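Local coordinates for carbonic anhydrase (Unidentified, PDB 3R1W), which probably catalyses the reversible hydration of carbon dioxide to bicarbonate, as a trimeric beta-helix carbonic anhydrase of the gamma class, at residues C44-W47 with P48-I52; I59-G62 with A63-V67; A100-H103 with G104-I107; A135-S138 with P139-L143. All coordinates share one frame; numbering follows the deposited sequence.

Contact 1: C44-W47 with P48-I52; sequences CSVW and PLAVI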
# COMPACT_ATOMS: atom_id res chain seq x y z
N CYS B 44 -0.03 21.94 -3.73
CA CYS B 44 -0.30 20.53 -3.49
C CYS B 44 1.02 19.78 -3.39
O CYS B 44 2.06 20.28 -3.81
CB CYS B 44 -1.13 19.92 -4.61
SG CYS B 44 -2.89 20.26 -4.48
N SER B 45 0.96 18.59 -2.80
CA SER B 45 2.16 17.79 -2.64
C SER B 45 1.81 16.33 -2.81
O SER B 45 0.82 15.85 -2.26
CB SER B 45 2.79 18.03 -1.26
OG SER B 45 1.89 17.75 -0.21
N VAL B 46 2.62 15.63 -3.59
CA VAL B 46 2.41 14.22 -3.83
C VAL B 46 3.69 13.51 -3.44
O VAL B 46 4.76 13.80 -3.98
CB VAL B 46 2.06 13.94 -5.30
CG1 VAL B 46 1.80 12.45 -5.49
CG2 VAL B 46 0.83 14.75 -5.72
N TRP B 47 3.56 12.58 -2.51
CA TRP B 47 4.68 12.06 -1.74
C TRP B 47 5.17 10.72 -2.28
O TRP B 47 4.57 10.17 -3.21
CB TRP B 47 4.26 11.99 -0.27
CG TRP B 47 4.02 13.38 0.22
CD1 TRP B 47 2.84 14.09 0.16
CD2 TRP B 47 4.99 14.28 0.77
NE1 TRP B 47 3.02 15.36 0.66
CE2 TRP B 47 4.33 15.49 1.04
CE3 TRP B 47 6.35 14.16 1.07
CZ2 TRP B 47 4.99 16.59 1.61
CZ3 TRP B 47 7.01 15.24 1.63
CH2 TRP B 47 6.32 16.44 1.90
N PRO B 48 6.30 10.21 -1.75
CA PRO B 48 6.89 9.04 -2.42
C PRO B 48 5.94 7.88 -2.66
O PRO B 48 5.16 7.49 -1.78
CB PRO B 48 8.02 8.63 -1.46
CG PRO B 48 8.46 9.93 -0.87
CD PRO B 48 7.17 10.72 -0.68
N LEU B 49 6.02 7.34 -3.87
CA LEU B 49 5.33 6.10 -4.23
C LEU B 49 3.81 6.20 -4.16
O LEU B 49 3.13 5.20 -3.90
CB LEU B 49 5.85 4.93 -3.39
CG LEU B 49 7.38 4.76 -3.42
CD1 LEU B 49 7.83 3.56 -2.59
CD2 LEU B 49 7.88 4.63 -4.85
N ALA B 50 3.27 7.40 -4.40
CA ALA B 50 1.83 7.57 -4.59
C ALA B 50 1.47 7.47 -6.08
O ALA B 50 2.29 7.80 -6.95
CB ALA B 50 1.35 8.90 -4.03
N VAL B 51 0.24 7.05 -6.36
CA VAL B 51 -0.24 6.94 -7.73
C VAL B 51 -1.52 7.74 -7.89
O VAL B 51 -2.45 7.60 -7.09
CB VAL B 51 -0.53 5.46 -8.11
CG1 VAL B 51 -1.07 5.37 -9.54
CG2 VAL B 51 0.74 4.63 -7.97
N ILE B 52 -1.56 8.60 -8.91
CA ILE B 52 -2.79 9.30 -9.28
C ILE B 52 -3.03 9.03 -10.77
O ILE B 52 -2.38 9.63 -11.64
CB ILE B 52 -2.69 10.82 -9.00
CG1 ILE B 52 -2.11 11.08 -7.61
CG2 ILE B 52 -4.06 11.47 -9.11
CD1 ILE B 52 -1.95 12.56 -7.29
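Val46, Ala50 and Ile52 form the apolar centre of this tight corner. The two branches of Val46 divide the work. CG1 lies opposite the backbone N (chi1 -178°) and meets Ala50 CB at 3.9 Å. CG2 points to Ile52, where Val46 CG2 and Ile52 CD1 touch tip to tip, also at 3.9 Å. The extended Ile52 side chain (chi2 178°) carries its CD1 across to the valine.

Beyond this cluster, Trp47 and Pro48 lie side by side and point the same way. Pro48 CD sits at the edge of the indole, near its plane, 3.9 Å from Trp47 CE3.

The polar edge has two hydrogen bonds. Ala50 N donates to Trp47 O at 3.3 Å, with a bent N-H...O angle of 143°. This bond closes a type II turn from Trp47 to Ala50, with Pro48 and Leu49 at its two middle positions. The indole N-H is used as well: Trp47 NE1 donates to Ser45 OG at 2.8 Å. The serine oxygen lies somewhat out of the indole plane. The bond helps to fix the rotation of the ring.

The turn is one corner of the beta-helix, between strand 45-46 and strand 51-54. Ala50 also packs on Val67 of strand 66-67, and Ile52 on Ile59 of strand 58-61. Trp47 faces helix 162-184, where it meets His182 edge-to-face, and it makes a cation-pi contact with Arg53 of the second subunit. Leu49 packs on Leu49 of the third subunit.

Contact 2: I59-G62 with A63-V67; sequences IRIG and ARTSV
Ile61 and Thr65 meet across a bend in which Gly62 and Ala63 stay extended and Arg64 takes a left-handed backbone conformation (phi 60°), with no hydrogen bond between the two segments. The nearest side-chain approach is Ile61 CG2 to Thr65 CG2, at 3.6 Å. The two side chains cross at about a right angle. Both methyls lie opposite their backbone N, which sets them facing each other in the inner angle of the bend. Thr65 CB is also close, 3.8 Å from Ile61 CG2. A looser contact follows deeper in, where Ile61 CD1 is 4.2 Å from Val67 CG2.

The threonine is split between two tasks. Its methyl packs on the isoleucine, while OG1 is gripped by two hydrogen bonds, to Gly91 O and Val94 N. Together they would hold the side chain in this rotation.

Arg60 folds back on its own strand: Arg60 NH1 donates to Ile59 O at 2.9 Å, from well above the carbonyl plane. Its NH2 forms a salt bridge with Asp37, while Arg64 starts out away from the other segment and forms a salt bridge with Asp93 through NE.

The bend is a corner of the beta-helix, leading from strand 58-61 to strand 66-67. Ile61 packs on Leu40 of strand 38-40 and, with Thr65, on Ile90 of strand 88-90, while Val67 lies on Ile96 of strand 94-96.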
# COMPACT_ATOMS: atom_id res chain seq x y z
N ILE B 59 -9.56 13.57 -12.74
CA ILE B 59 -9.21 13.74 -11.33
C ILE B 59 -8.86 15.22 -11.12
O ILE B 59 -8.01 15.76 -11.81
CB ILE B 59 -7.99 12.87 -10.95
CG1 ILE B 59 -8.29 11.39 -11.24
CG2 ILE B 59 -7.64 13.06 -9.47
CD1 ILE B 59 -7.11 10.46 -10.97
N ARG B 60 -9.51 15.85 -10.14
CA ARG B 60 -9.30 17.27 -9.87
C ARG B 60 -8.99 17.43 -8.39
O ARG B 60 -9.73 16.93 -7.55
CB ARG B 60 -10.55 18.07 -10.24
CG ARG B 60 -10.95 17.95 -11.71
CD ARG B 60 -9.94 18.68 -12.58
NE ARG B 60 -10.28 18.59 -14.00
CZ ARG B 60 -9.78 17.69 -14.85
NH1 ARG B 60 -8.88 16.79 -14.43
NH2 ARG B 60 -10.16 17.71 -16.12
N ILE B 61 -7.89 18.09 -8.08
CA ILE B 61 -7.50 18.31 -6.69
C ILE B 61 -7.25 19.79 -6.46
O ILE B 61 -6.59 20.46 -7.26
CB ILE B 61 -6.24 17.48 -6.34
CG1 ILE B 61 -6.50 15.99 -6.61
CG2 ILE B 61 -5.82 17.72 -4.89
CD1 ILE B 61 -5.33 15.05 -6.32
N GLY B 62 -7.77 20.31 -5.35
CA GLY B 62 -7.65 21.73 -5.07
C GLY B 62 -6.29 22.15 -4.54
O GLY B 62 -5.28 21.50 -4.80
N ALA B 63 -6.27 23.25 -3.78
CA ALA B 63 -5.02 23.83 -3.29
C ALA B 63 -4.62 23.34 -1.90
O ALA B 63 -5.47 23.03 -1.07
CB ALA B 63 -5.14 25.36 -3.28
N ARG B 64 -3.31 23.28 -1.66
CA ARG B 64 -2.74 22.93 -0.35
C ARG B 64 -3.18 21.54 0.12
O ARG B 64 -3.38 21.30 1.31
CB ARG B 64 -3.08 24.00 0.70
CG ARG B 64 -2.51 25.38 0.39
CD ARG B 64 -2.97 26.40 1.42
NE ARG B 64 -4.43 26.41 1.51
CZ ARG B 64 -5.20 27.37 1.00
NH1 ARG B 64 -4.65 28.41 0.38
NH2 ARG B 64 -6.52 27.28 1.12
N THR B 65 -3.30 20.61 -0.82
CA THR B 65 -3.73 19.26 -0.49
C THR B 65 -2.55 18.30 -0.65
O THR B 65 -1.75 18.45 -1.57
CB THR B 65 -4.93 18.85 -1.36
OG1 THR B 65 -6.10 19.49 -0.85
CG2 THR B 65 -5.13 17.34 -1.36
N SER B 66 -2.42 17.37 0.29
CA SER B 66 -1.34 16.40 0.22
C SER B 66 -1.89 15.03 -0.13
O SER B 66 -2.99 14.67 0.29
CB SER B 66 -0.53 16.34 1.53
OG SER B 66 -1.32 15.89 2.62
N VAL B 67 -1.13 14.30 -0.93
CA VAL B 67 -1.43 12.92 -1.28
C VAL B 67 -0.23 12.13 -0.79
O VAL B 67 0.81 12.12 -1.43
CB VAL B 67 -1.58 12.75 -2.80
CG1 VAL B 67 -1.87 11.29 -3.15
CG2 VAL B 67 -2.68 13.67 -3.33

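Contact 3: A100-H103 with G104-I107; sequences AMLH and GCTI
Leu102 and Ile107 carry this contact, crossing at about a right angle. Leu102 CD2 touches Ile107 CD1 at 3.7 Å. Leu102 CG is set beside its backbone N (chi1 -79°), and the isoleucine is nearly extended at chi2, which brings the two ends together inside the corner. Cys105 fills the angle between them and the backbone. Its SG stands between the backbone N and the carbonyl carbon (chi1 53°), a crowded position that turns the sulfur inward. Cys105 SG is then 4.2 Å from Leu102 CB and 4.1 Å from His103 N.

Gly104 makes the bend itself with a left-handed backbone. No hydrogen bond joins the two segments: His103 O is 3.1 Å from Cys105 N, but the angle is poor.

His103 turns the other way, outside the corner. Met101 CE lies in the plane of its imidazole at the ring edge. ND1 is hydrogen-bonded to Asp121, which would help to orient the ring. The ring also meets His74 of its own chain and His98 of the third subunit. Such histidines at a subunit interface are consistent with the metal site of gamma-class carbonic anhydrases, which lies between subunits.

The corner joins strand 101-103 to strand 106-107. Leu102 and Ile107 both pack on Ile90 of strand 88-90, Leu102 also on Ile96 of strand 94-96, and Cys105 on Ile119 of strand 118-119.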
# COMPACT_ATOMS: atom_id res chain seq x y z
N ALA B 100 -3.57 5.73 1.55
CA ALA B 100 -5.00 5.92 1.31
C ALA B 100 -5.41 5.26 -0.01
O ALA B 100 -4.59 5.06 -0.90
CB ALA B 100 -5.35 7.40 1.32
N MET B 101 -6.70 4.93 -0.14
CA MET B 101 -7.23 4.41 -1.39
C MET B 101 -8.48 5.18 -1.70
O MET B 101 -9.52 4.97 -1.07
CB MET B 101 -7.59 2.93 -1.22
CG MET B 101 -8.23 2.30 -2.45
SD MET B 101 -7.08 1.98 -3.80
CE MET B 101 -7.78 3.06 -5.03
N LEU B 102 -8.38 6.09 -2.67
CA LEU B 102 -9.48 6.96 -3.05
C LEU B 102 -9.93 6.56 -4.44
O LEU B 102 -9.13 6.55 -5.38
CB LEU B 102 -9.05 8.43 -3.03
CG LEU B 102 -8.97 9.15 -1.67
CD1 LEU B 102 -8.18 8.35 -0.67
CD2 LEU B 102 -8.37 10.56 -1.81
N HIS B 103 -11.20 6.20 -4.56
CA HIS B 103 -11.73 5.71 -5.83
C HIS B 103 -13.06 6.39 -6.15
O HIS B 103 -14.05 6.18 -5.47
CB HIS B 103 -11.92 4.19 -5.77
CG HIS B 103 -11.76 3.52 -7.09
ND1 HIS B 103 -12.74 3.51 -8.06
CD2 HIS B 103 -10.72 2.82 -7.61
CE1 HIS B 103 -12.32 2.85 -9.11
NE2 HIS B 103 -11.09 2.42 -8.87
N GLY B 104 -13.05 7.22 -7.19
CA GLY B 104 -14.29 7.74 -7.75
C GLY B 104 -15.17 8.53 -6.81
O GLY B 104 -16.39 8.56 -6.98
N CYS B 105 -14.55 9.20 -5.84
CA CYS B 105 -15.32 9.88 -4.80
C CYS B 105 -15.23 11.40 -4.89
O CYS B 105 -14.51 11.95 -5.73
CB CYS B 105 -14.88 9.40 -3.41
SG CYS B 105 -13.09 9.52 -3.10
N THR B 106 -15.97 12.08 -4.03
CA THR B 106 -15.90 13.52 -3.94
C THR B 106 -15.54 13.91 -2.52
O THR B 106 -16.12 13.38 -1.56
CB THR B 106 -17.24 14.16 -4.35
OG1 THR B 106 -17.51 13.85 -5.72
CG2 THR B 106 -17.18 15.67 -4.21
N ILE B 107 -14.57 14.80 -2.38
CA ILE B 107 -14.10 15.24 -1.07
C ILE B 107 -14.04 16.76 -1.04
O ILE B 107 -13.48 17.39 -1.94
CB ILE B 107 -12.69 14.67 -0.75
CG1 ILE B 107 -12.75 13.14 -0.66
CG2 ILE B 107 -12.15 15.26 0.56
CD1 ILE B 107 -11.40 12.46 -0.80

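Contact 4: A135-S138 with P139-L143; sequences ATVS and PGKVL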
# COMPACT_ATOMS: atom_id res chain seq x y z
N ALA B 135 -10.40 3.49 8.00
CA ALA B 135 -11.84 3.46 7.74
C ALA B 135 -12.15 3.07 6.30
O ALA B 135 -11.34 3.30 5.40
CB ALA B 135 -12.48 4.80 8.05
N THR B 136 -13.32 2.47 6.09
CA THR B 136 -13.80 2.28 4.73
C THR B 136 -15.14 2.98 4.55
O THR B 136 -16.14 2.61 5.18
CB THR B 136 -13.98 0.81 4.36
OG1 THR B 136 -12.73 0.13 4.46
CG2 THR B 136 -14.51 0.68 2.94
N VAL B 137 -15.15 4.01 3.71
CA VAL B 137 -16.37 4.75 3.40
C VAL B 137 -17.02 4.10 2.19
O VAL B 137 -16.48 4.14 1.09
CB VAL B 137 -16.06 6.23 3.12
CG1 VAL B 137 -17.33 7.01 2.79
CG2 VAL B 137 -15.34 6.85 4.32
N SER B 138 -18.19 3.51 2.41
CA SER B 138 -18.85 2.68 1.40
C SER B 138 -19.27 3.47 0.16
O SER B 138 -19.43 4.68 0.21
CB SER B 138 -20.08 2.01 2.03
OG SER B 138 -19.71 1.17 3.11
N PRO B 139 -19.48 2.77 -0.96
CA PRO B 139 -19.90 3.47 -2.18
C PRO B 139 -21.19 4.25 -1.93
O PRO B 139 -22.15 3.71 -1.36
CB PRO B 139 -20.16 2.33 -3.17
CG PRO B 139 -19.30 1.21 -2.67
CD PRO B 139 -19.35 1.32 -1.18
N GLY B 140 -21.20 5.53 -2.32
CA GLY B 140 -22.39 6.36 -2.22
C GLY B 140 -22.62 6.98 -0.86
O GLY B 140 -23.56 7.76 -0.68
N LYS B 141 -21.78 6.63 0.11
CA LYS B 141 -21.93 7.14 1.47
C LYS B 141 -21.65 8.64 1.57
O LYS B 141 -20.64 9.13 1.03
CB LYS B 141 -21.03 6.36 2.43
CG LYS B 141 -20.99 6.88 3.86
CD LYS B 141 -22.20 6.43 4.66
CE LYS B 141 -22.14 6.96 6.09
NZ LYS B 141 -23.35 6.59 6.85
N VAL B 142 -22.53 9.38 2.25
CA VAL B 142 -22.34 10.81 2.47
C VAL B 142 -21.84 11.05 3.89
O VAL B 142 -22.45 10.59 4.87
CB VAL B 142 -23.66 11.59 2.27
CG1 VAL B 142 -23.44 13.09 2.55
CG2 VAL B 142 -24.20 11.36 0.86
N LEU B 143 -20.71 11.75 4.00
CA LEU B 143 -20.16 12.11 5.31
C LEU B 143 -20.49 13.56 5.64
O LEU B 143 -20.05 14.48 4.94
CB LEU B 143 -18.64 11.89 5.35
CG LEU B 143 -18.14 10.48 5.03
CD1 LEU B 143 -16.68 10.33 5.43
CD2 LEU B 143 -18.99 9.40 5.71
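Ser138 and Lys141 are the ends of a type II turn between strand 136-137 and strand 142-143. The turn is a corner of the beta-helix, where the chain passes from one parallel sheet to the next. Lys141 N donates to Ser138 O at 3.1 Å with a fairly straight N-H...O angle of 159°. The N-H comes from above the carbonyl plane and does not follow a lone pair. Pro139 and Gly140 hold the two middle positions, and Gly140 supplies the positive phi (82°) of a type II turn.

Val137 is the centre of the side-chain packing. Its two methyls go to different partners. Val137 CG1 lies against the first carbons of Lys141, 3.8 Å from both CB and CG. The two side chains cross at about a right angle. Val137 CG2 meets Leu143 CD1 tip to tip at 3.9 Å. The other leucine methyl, Leu143 CD2, is 4.1 Å from Val137 CG1, so the valine is touched through both branches.

Lys141 has CG opposite its backbone N, then bends at chi2 (80°) and runs out straight. The bend takes the ammonium end away from the first segment, while the base of the chain stays on the valine. The Ser138 side chain packs on Pro153.

The chemistry is therefore graded. Val137 and Leu143 are buried and purely apolar. The lysine covers them with its aliphatic base and directs its charge elsewhere. Toward solvent, where Pro139 and Gly140 are exposed, one backbone hydrogen bond and the proline ring hold the corner in shape.

The four contacts are corners of one beta-helix and follow in series along the chain. Contact 1 joins the sheet holding strand 45-46 to the sheet holding strand 51-54. Contact 2 lies at another corner, from strand 58-61 to strand 66-67. Contacts 3 and 4 share the third corner, with centres about 9 Å apart. Contacts 1 and 2 have centres about 10 Å apart and touch through probable backbone hydrogen bonds between Ser45 and both Thr65 and Val67. Contacts 1 and 4 are farthest apart: their centres are about 23 Å apart, on opposite sides of the chain's centre. Contacts 1 and 3 both reach the third subunit, so corners of the beta-helix probably contribute to the trimer interface.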